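Putative transcriptional regulator, IclR family (Arthrobacter aurescens, PDB 3OBF) probably binds DNA as an IclR-family transcription factor, this chain being its C-terminal, effector-type domain, which lacks the DNA-binding helix-turn-helix part. Local coordinates at residues 55-60 and 84-89; 63-68 and 96-101; 122-127 and 139-144. All blocks are in the same frame, centred on the assembly; numbering follows the deposited sequence.

Contact 1: residues 55-60 and 84-89; sequences RYNEAL and SITLTG
N57, E58 and A59 run alongside I85, T86 and L87, the touching parts of the two segments pointing within 21° of each other. Backbone bonding comes first. T86 gives its N-H to N57 O (2.9 Å) and receives the N-H of A59 at T86 O (2.8 Å), so the backbone N and O of T86 hold N57 and A59, the residues flanking E58, the pattern of a single parallel bridge. A water that accepts from L60 N donates to T86 O (3.2 Å), giving that carbonyl two donors.

The side-chain bond comes from N57. Its CG stands between the backbone N and the carbonyl carbon (chi1 77°), which swings ND2 over to S84 O at 2.8 Å; the donor is tilted 29° from the carbonyl plane. Were N57 trimmed to an alanine, S84 O would probably lose its side-chain donor and a gap would open beside the bridge.

Apolar contacts lie beyond the hydrogen bonds. A59 CB fits between I85 CG2 (3.7 Å) and L87 CB (3.9 Å), and L87 bends its CD1 to L60 CG at 4.1 Å. L80 of helix 73-82 touches A59, I85 and L87, extending this apolar patch. An isolated parallel bridge, lying just after the short strand 55-56, against the loop joining helices 73-82 and 92-108, ties two connecting segments together at the margin of the IclR C-terminal domain.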
loop_
_atom_site.group_PDB
_atom_site.type_symbol
_atom_site.label_atom_id
_atom_site.label_comp_id
_atom_site.label_asym_id
_atom_site.label_seq_id
_atom_site.Cartn_x
_atom_site.Cartn_y
_atom_site.Cartn_z
ATOM N N ARG A 55 -6.576 -7.900 -6.638
ATOM C CA ARG A 55 -6.046 -6.850 -7.494
ATOM C C ARG A 55 -6.787 -5.552 -7.245
ATOM O O ARG A 55 -8.016 -5.534 -7.198
ATOM C CB ARG A 55 -6.181 -7.237 -8.965
ATOM C CG ARG A 55 -5.291 -8.393 -9.458
ATOM C CD ARG A 55 -5.859 -8.893 -10.816
ATOM N NE ARG A 55 -5.246 -10.133 -11.307
ATOM C CZ ARG A 55 -4.166 -10.201 -12.101
ATOM N NH1 ARG A 55 -3.539 -9.101 -12.507
ATOM N NH2 ARG A 55 -3.696 -11.381 -12.487
ATOM N N TYR A 56 -6.038 -4.468 -7.100
ATOM C CA TYR A 56 -6.620 -3.171 -6.739
ATOM C C TYR A 56 -6.277 -2.137 -7.813
ATOM O O TYR A 56 -5.110 -1.989 -8.170
ATOM C CB TYR A 56 -6.111 -2.726 -5.347
ATOM C CG TYR A 56 -6.502 -3.699 -4.254
ATOM C CD1 TYR A 56 -7.721 -3.568 -3.567
ATOM C CD2 TYR A 56 -5.668 -4.785 -3.950
ATOM C CE1 TYR A 56 -8.098 -4.494 -2.588
ATOM C CE2 TYR A 56 -6.024 -5.721 -2.988
ATOM C CZ TYR A 56 -7.238 -5.573 -2.313
ATOM O OH TYR A 56 -7.556 -6.500 -1.368
ATOM N N ASN A 57 -7.286 -1.435 -8.341
ATOM C CA ASN A 57 -6.995 -0.346 -9.302
ATOM C C ASN A 57 -7.705 0.991 -8.999
ATOM O O ASN A 57 -7.843 1.845 -9.887
ATOM C CB ASN A 57 -7.234 -0.782 -10.750
ATOM C CG ASN A 57 -8.697 -0.808 -11.103
ATOM O OD1 ASN A 57 -9.519 -1.130 -10.281
ATOM N ND2 ASN A 57 -9.024 -0.443 -12.327
ATOM N N GLU A 58 -8.130 1.172 -7.747
ATOM C CA GLU A 58 -8.702 2.446 -7.297
ATOM C C GLU A 58 -7.561 3.307 -6.802
ATOM O O GLU A 58 -6.703 2.876 -6.014
ATOM C CB GLU A 58 -9.718 2.220 -6.173
ATOM C CG GLU A 58 -10.941 1.393 -6.683
ATOM C CD GLU A 58 -11.872 0.920 -5.580
ATOM O OE1 GLU A 58 -12.796 1.672 -5.222
ATOM O OE2 GLU A 58 -11.708 -0.230 -5.089
ATOM N N ALA A 59 -7.555 4.529 -7.294
ATOM C CA ALA A 59 -6.540 5.514 -6.968
ATOM C C ALA A 59 -6.347 5.655 -5.461
ATOM O O ALA A 59 -5.219 5.768 -4.974
ATOM C CB ALA A 59 -6.875 6.856 -7.629
ATOM N N LEU A 60 -7.447 5.609 -4.722
ATOM C CA LEU A 60 -7.387 5.928 -3.297
ATOM C C LEU A 60 -6.958 4.752 -2.424
ATOM O O LEU A 60 -6.693 4.917 -1.235
ATOM C CB LEU A 60 -8.669 6.610 -2.830
ATOM C CG LEU A 60 -8.837 8.047 -3.362
ATOM C CD1 LEU A 60 -10.101 8.713 -2.819
ATOM C CD2 LEU A 60 -7.615 8.937 -3.017
ATOM N N SER A 84 -7.779 3.532 -16.394
ATOM C CA SER A 84 -7.075 2.331 -15.897
ATOM C C SER A 84 -7.053 2.296 -14.384
ATOM O O SER A 84 -7.264 1.257 -13.786
ATOM C CB SER A 84 -5.628 2.267 -16.399
ATOM O OG SER A 84 -5.659 2.150 -17.786
ATOM N N ILE A 85 -6.725 3.429 -13.782
ATOM C CA ILE A 85 -6.818 3.595 -12.330
ATOM C C ILE A 85 -8.038 4.500 -12.098
ATOM O O ILE A 85 -8.144 5.520 -12.757
ATOM C CB ILE A 85 -5.520 4.209 -11.762
ATOM C CG1 ILE A 85 -4.323 3.256 -11.978
ATOM C CG2 ILE A 85 -5.661 4.551 -10.321
ATOM C CD1 ILE A 85 -4.400 1.940 -11.233
ATOM N N THR A 86 -8.973 4.096 -11.224
ATOM C CA THR A 86 -10.235 4.826 -11.086
ATOM C C THR A 86 -10.194 5.808 -9.933
ATOM O O THR A 86 -9.624 5.533 -8.855
ATOM C CB THR A 86 -11.487 3.910 -10.970
ATOM O OG1 THR A 86 -11.412 3.164 -9.761
ATOM C CG2 THR A 86 -11.610 2.948 -12.190
ATOM N N LEU A 87 -10.792 6.967 -10.186
ATOM C CA LEU A 87 -10.834 8.060 -9.216
ATOM C C LEU A 87 -12.103 8.876 -9.449
ATOM O O LEU A 87 -12.442 9.149 -10.602
ATOM C CB LEU A 87 -9.600 8.966 -9.363
ATOM C CG LEU A 87 -9.547 10.207 -8.462
ATOM C CD1 LEU A 87 -9.434 9.777 -6.989
ATOM C CD2 LEU A 87 -8.379 11.110 -8.832
ATOM N N THR A 88 -12.797 9.245 -8.369
ATOM C CA THR A 88 -14.045 10.019 -8.469
ATOM C C THR A 88 -13.819 11.428 -8.982
ATOM O O THR A 88 -13.064 12.195 -8.376
ATOM C CB THR A 88 -14.754 10.153 -7.124
ATOM O OG1 THR A 88 -15.144 8.856 -6.682
ATOM C CG2 THR A 88 -16.022 11.022 -7.264
ATOM N N GLY A 89 -14.511 11.771 -10.067
ATOM C CA GLY A 89 -14.427 13.105 -10.656
ATOM C C GLY A 89 -12.983 13.574 -10.814
ATOM O O GLY A 89 -12.535 14.458 -10.084
HETATM O O HOH W 1 -10.141 5.716 -5.737
#

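Contact 2: residues 63-68 and 96-101; sequences SVQVFL and EAYLLR
Helices 63-68 and 96-101, which meet through Q65, L68, Y98 and R101, cross almost perpendicularly at -86°, and their axes stay 10.6 Å apart, a separation spanned here mainly by Y98, Q65 and R101.

Y98 supplies one bridge. With CG anti to the backbone N, its ring extends toward the other helix and places the phenol oxygen between two residues one turn apart. L68 CD1 comes in at the ring edge, near its plane, 3.3 Å from Y98 OH and 3.9 Å from Y98 CE2; Q65 CG lies 3.7 Å from Y98 OH. The hydroxyl is hydrogen-bonded to A59 O.

R101 provides the second bridge, its chain extended from CG to NE. R101 NE donates to Q65 OE1 at 3.0 Å, with an N-H...O angle of 146°. The oxygen lies near the guanidinium plane, yet the donor sits well above the amide's carbonyl plane, and the two planar groups are turned 77° apart. Q65 NE2 is hydrogen-bonded to the carbonyls of L60 and V112, while R101 NH2 bonds V112 O and forms a salt bridge with E116.

The chemistry implies an amide whose two ends are told apart: its oxygen takes an arginine N-H and its nitrogen serves backbone carbonyls, so a flip would probably set NE2 against the arginine N-H and the oxygen against those carbonyls. E116 probably offsets the arginine's charge at this largely buried crossing.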
loop_
_atom_site.group_PDB
_atom_site.type_symbol
_atom_site.label_atom_id
_atom_site.label_comp_id
_atom_site.label_asym_id
_atom_site.label_seq_id
_atom_site.Cartn_x
_atom_site.Cartn_y
_atom_site.Cartn_z
ATOM N N SER A 63 -2.223 0.928 -1.269
ATOM C CA SER A 63 -1.286 0.179 -2.077
ATOM C C SER A 63 -1.036 0.844 -3.441
ATOM O O SER A 63 0.103 0.921 -3.936
ATOM C CB SER A 63 -1.910 -1.201 -2.275
ATOM O OG SER A 63 -1.052 -2.081 -2.926
ATOM N N VAL A 64 -2.119 1.322 -4.037
ATOM C CA VAL A 64 -2.099 1.908 -5.364
ATOM C C VAL A 64 -1.400 3.276 -5.271
ATOM O O VAL A 64 -0.568 3.599 -6.130
ATOM C CB VAL A 64 -3.522 2.012 -5.949
ATOM C CG1 VAL A 64 -3.534 2.850 -7.254
ATOM C CG2 VAL A 64 -4.054 0.607 -6.229
ATOM N N GLN A 65 -1.695 4.038 -4.205
ATOM C CA GLN A 65 -1.049 5.345 -3.987
ATOM C C GLN A 65 0.466 5.193 -3.930
ATOM O O GLN A 65 1.203 5.957 -4.589
ATOM C CB GLN A 65 -1.521 6.002 -2.690
ATOM C CG GLN A 65 -2.961 6.564 -2.724
ATOM C CD GLN A 65 -3.397 7.117 -1.363
ATOM O OE1 GLN A 65 -2.807 8.088 -0.847
ATOM N NE2 GLN A 65 -4.423 6.503 -0.769
ATOM N N VAL A 66 0.924 4.214 -3.142
ATOM C CA VAL A 66 2.367 3.954 -2.958
ATOM C C VAL A 66 3.051 3.701 -4.316
ATOM O O VAL A 66 4.067 4.337 -4.644
ATOM C CB VAL A 66 2.554 2.761 -2.016
ATOM C CG1 VAL A 66 3.970 2.246 -2.032
ATOM C CG2 VAL A 66 2.148 3.158 -0.639
ATOM N N PHE A 67 2.492 2.790 -5.111
ATOM C CA PHE A 67 3.076 2.533 -6.413
ATOM C C PHE A 67 3.016 3.718 -7.385
ATOM O O PHE A 67 3.955 3.961 -8.132
ATOM C CB PHE A 67 2.468 1.280 -7.061
ATOM C CG PHE A 67 2.815 0.028 -6.349
ATOM C CD1 PHE A 67 4.152 -0.345 -6.178
ATOM C CD2 PHE A 67 1.816 -0.785 -5.830
ATOM C CE1 PHE A 67 4.498 -1.516 -5.498
ATOM C CE2 PHE A 67 2.159 -1.979 -5.148
ATOM C CZ PHE A 67 3.505 -2.344 -4.998
ATOM N N LEU A 68 1.920 4.450 -7.402
ATOM C CA LEU A 68 1.846 5.596 -8.299
ATOM C C LEU A 68 2.853 6.709 -7.921
ATOM O O LEU A 68 3.277 7.486 -8.780
ATOM C CB LEU A 68 0.410 6.104 -8.379
ATOM C CG LEU A 68 -0.594 5.187 -9.103
ATOM C CD1 LEU A 68 -1.977 5.820 -9.101
ATOM C CD2 LEU A 68 -0.183 4.938 -10.523
ATOM N N GLU A 96 -4.273 17.117 -9.568
ATOM C CA GLU A 96 -3.218 17.828 -8.858
ATOM C C GLU A 96 -3.233 17.545 -7.348
ATOM O O GLU A 96 -2.174 17.341 -6.746
ATOM C CB GLU A 96 -3.295 19.345 -9.127
ATOM C CG GLU A 96 -2.920 19.756 -10.571
ATOM C CD GLU A 96 -1.532 19.236 -11.024
ATOM O OE1 GLU A 96 -0.569 19.267 -10.217
ATOM O OE2 GLU A 96 -1.400 18.798 -12.198
ATOM N N ALA A 97 -4.420 17.539 -6.743
ATOM C CA ALA A 97 -4.536 17.180 -5.326
ATOM C C ALA A 97 -4.031 15.752 -5.105
ATOM O O ALA A 97 -3.325 15.475 -4.118
ATOM C CB ALA A 97 -5.966 17.311 -4.846
ATOM N N TYR A 98 -4.387 14.848 -6.029
ATOM C CA TYR A 98 -4.013 13.441 -5.898
ATOM C C TYR A 98 -2.501 13.278 -5.978
ATOM O O TYR A 98 -1.917 12.522 -5.221
ATOM C CB TYR A 98 -4.709 12.565 -6.944
ATOM C CG TYR A 98 -4.347 11.104 -6.794
ATOM C CD1 TYR A 98 -4.977 10.292 -5.838
ATOM C CD2 TYR A 98 -3.362 10.531 -7.591
ATOM C CE1 TYR A 98 -4.637 8.953 -5.700
ATOM C CE2 TYR A 98 -3.014 9.192 -7.455
ATOM C CZ TYR A 98 -3.648 8.418 -6.509
ATOM O OH TYR A 98 -3.306 7.105 -6.405
ATOM N N LEU A 99 -1.885 14.027 -6.888
ATOM C CA LEU A 99 -0.431 14.040 -7.046
ATOM C C LEU A 99 0.283 14.547 -5.791
ATOM O O LEU A 99 1.338 14.016 -5.440
ATOM C CB LEU A 99 -0.009 14.884 -8.268
ATOM C CG LEU A 99 -0.223 14.214 -9.638
ATOM C CD1 LEU A 99 -0.016 15.177 -10.856
ATOM C CD2 LEU A 99 0.642 12.987 -9.805
ATOM N N LEU A 100 -0.283 15.572 -5.146
ATOM C CA LEU A 100 0.257 16.097 -3.885
ATOM C C LEU A 100 0.084 15.062 -2.794
ATOM O O LEU A 100 0.990 14.846 -1.985
ATOM C CB LEU A 100 -0.433 17.410 -3.485
ATOM C CG LEU A 100 -0.141 18.088 -2.130
ATOM C CD1 LEU A 100 1.366 18.211 -1.806
ATOM C CD2 LEU A 100 -0.780 19.469 -2.047
ATOM N N ARG A 101 -1.067 14.395 -2.801
ATOM C CA ARG A 101 -1.346 13.331 -1.844
ATOM C C ARG A 101 -0.293 12.204 -1.950
ATOM O O ARG A 101 0.104 11.609 -0.952
ATOM C CB ARG A 101 -2.767 12.823 -2.051
ATOM C CG ARG A 101 -3.350 12.095 -0.887
ATOM C CD ARG A 101 -4.473 11.169 -1.364
ATOM N NE ARG A 101 -4.862 10.232 -0.306
ATOM C CZ ARG A 101 -6.000 10.279 0.386
ATOM N NH1 ARG A 101 -6.903 11.222 0.140
ATOM N NH2 ARG A 101 -6.232 9.367 1.316
#

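Contact 3: residues 122-127 and 139-144; sequences VGVASP and VLIPAP
V122 and A143 face each other through two peptide groups met differently: V122 N reaches A143 O at 2.9 Å almost in line with its C=O, whereas A143 N stands 42° above the carbonyl plane of V122 O, at 3.1 Å. Farther along, S126 and V139 exchange two bonds lying in their carbonyl planes, and V124 and I141 form the middle hydrogen-bonded pair. The six bonds and a 172° angle between strand directions establish a regular antiparallel ladder.

One face of this ladder carries V122, V124, S126, V139, I141 and A143. Here V124 and I141 lie side by side, V124 CG2 packing on I141 CB at 3.9 Å.

The other face carries A125, L140 and P142, with G123 opposite the proline. L140 has CG anti to the backbone N and its next torsion turned to 66°, which folds CD1 back to within 3.5 Å of V124 O. A125 CB approaches V139 O at 3.4 Å. P142 has no N-H, and its non-hydrogen-bonded pairing with G123 asks for none.

The two strands form a beta hairpin inside the antiparallel sheet, with strand 24-29 beside 139-144 and strand 111-114 beside 122-127. Helices 3-20 and 150-170 cover the face bearing V139, I141, V122 and S126, whose OG bonds G109 O. On the other face, helix 62-69 packs through V66 on A125.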
loop_
_atom_site.group_PDB
_atom_site.type_symbol
_atom_site.label_atom_id
_atom_site.label_comp_id
_atom_site.label_asym_id
_atom_site.label_seq_id
_atom_site.Cartn_x
_atom_site.Cartn_y
_atom_site.Cartn_z
ATOM N N VAL A 122 -10.411 0.294 5.712
ATOM C CA VAL A 122 -9.344 1.253 5.899
ATOM C C VAL A 122 -8.053 0.588 5.384
ATOM O O VAL A 122 -8.011 -0.631 5.251
ATOM C CB VAL A 122 -9.288 1.571 7.387
ATOM C CG1 VAL A 122 -7.890 1.697 7.922
ATOM C CG2 VAL A 122 -10.157 2.758 7.714
ATOM N N GLY A 123 -7.016 1.374 5.089
ATOM C CA GLY A 123 -5.726 0.828 4.715
ATOM C C GLY A 123 -4.567 1.788 4.854
ATOM O O GLY A 123 -4.709 3.006 4.646
ATOM N N VAL A 124 -3.414 1.251 5.220
ATOM C CA VAL A 124 -2.177 1.983 5.081
ATOM C C VAL A 124 -1.188 1.109 4.317
ATOM O O VAL A 124 -1.215 -0.095 4.450
ATOM C CB VAL A 124 -1.555 2.375 6.458
ATOM C CG1 VAL A 124 -2.439 3.417 7.213
ATOM C CG2 VAL A 124 -1.287 1.116 7.316
ATOM N N ALA A 125 -0.304 1.719 3.539
ATOM C CA ALA A 125 0.699 0.978 2.782
ATOM C C ALA A 125 2.015 1.775 2.705
ATOM O O ALA A 125 1.991 3.016 2.673
ATOM C CB ALA A 125 0.176 0.666 1.390
ATOM N N SER A 126 3.117 1.058 2.595
ATOM C CA SER A 126 4.467 1.643 2.555
ATOM C C SER A 126 5.340 0.973 1.488
ATOM O O SER A 126 5.152 -0.201 1.208
ATOM C CB SER A 126 5.154 1.494 3.916
ATOM O OG SER A 126 4.408 2.203 4.901
ATOM N N PRO A 127 6.295 1.720 0.890
ATOM C CA PRO A 127 7.072 1.168 -0.227
ATOM C C PRO A 127 8.266 0.336 0.257
ATOM O O PRO A 127 8.775 0.568 1.340
ATOM C CB PRO A 127 7.523 2.420 -1.006
ATOM C CG PRO A 127 7.580 3.530 0.097
ATOM C CD PRO A 127 6.504 3.176 1.080
ATOM N N VAL A 139 4.230 -2.890 1.466
ATOM C CA VAL A 139 3.524 -3.590 2.536
ATOM C C VAL A 139 2.178 -2.895 2.792
ATOM O O VAL A 139 2.129 -1.661 2.874
ATOM C CB VAL A 139 4.381 -3.611 3.807
ATOM C CG1 VAL A 139 3.571 -4.237 5.019
ATOM C CG2 VAL A 139 5.720 -4.369 3.527
ATOM N N LEU A 140 1.105 -3.685 2.882
ATOM C CA LEU A 140 -0.240 -3.183 3.109
ATOM C C LEU A 140 -0.806 -3.745 4.428
ATOM O O LEU A 140 -0.654 -4.936 4.715
ATOM C CB LEU A 140 -1.154 -3.578 1.933
ATOM C CG LEU A 140 -2.696 -3.424 2.027
ATOM C CD1 LEU A 140 -3.109 -1.957 2.122
ATOM C CD2 LEU A 140 -3.465 -4.151 0.854
ATOM N N ILE A 141 -1.438 -2.870 5.220
ATOM C CA ILE A 141 -2.258 -3.292 6.331
ATOM C C ILE A 141 -3.682 -2.856 6.003
ATOM O O ILE A 141 -4.010 -1.663 6.100
ATOM C CB ILE A 141 -1.813 -2.697 7.722
ATOM C CG1 ILE A 141 -0.341 -3.035 8.056
ATOM C CG2 ILE A 141 -2.763 -3.225 8.843
ATOM C CD1 ILE A 141 0.176 -2.363 9.361
ATOM N N PRO A 142 -4.529 -3.802 5.567
ATOM C CA PRO A 142 -5.960 -3.473 5.465
ATOM C C PRO A 142 -6.696 -3.820 6.763
ATOM O O PRO A 142 -6.292 -4.740 7.451
ATOM C CB PRO A 142 -6.424 -4.374 4.338
ATOM C CG PRO A 142 -5.476 -5.688 4.493
ATOM C CD PRO A 142 -4.235 -5.208 5.212
ATOM N N ALA A 143 -7.754 -3.098 7.108
ATOM C CA ALA A 143 -8.516 -3.368 8.339
ATOM C C ALA A 143 -9.990 -2.900 8.194
ATOM O O ALA A 143 -10.285 -2.034 7.356
ATOM C CB ALA A 143 -7.845 -2.691 9.536
ATOM N N PRO A 144 -10.919 -3.486 8.979
ATOM C CA PRO A 144 -12.301 -2.947 8.872
ATOM C C PRO A 144 -12.431 -1.582 9.555
ATOM O O PRO A 144 -11.891 -1.390 10.664
ATOM C CB PRO A 144 -13.171 -3.999 9.568
ATOM C CG PRO A 144 -12.212 -4.964 10.254
ATOM C CD PRO A 144 -10.854 -4.796 9.659
#

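In the fold
Contact 3 is the most central of the three, its centre about 5 Å from the centre of the chain and its touching residues all buried, while contact 1 is a partly buried margin with its centre about 13 Å from that of the chain. Both depend mainly on backbone bonds, but contact 3 has a full antiparallel ladder and contact 1 a single bridge; they reach the same antiparallel sheet without touching. Contact 2, helix on helix, is buried yet built from side chains, some of which also bond backbone carbonyls of 55-60 and so join it to contact 1. Toward contact 3, V66 packs against the backbone of A125 and the ring of P127. Helix 62-69 thus touches all three contacts.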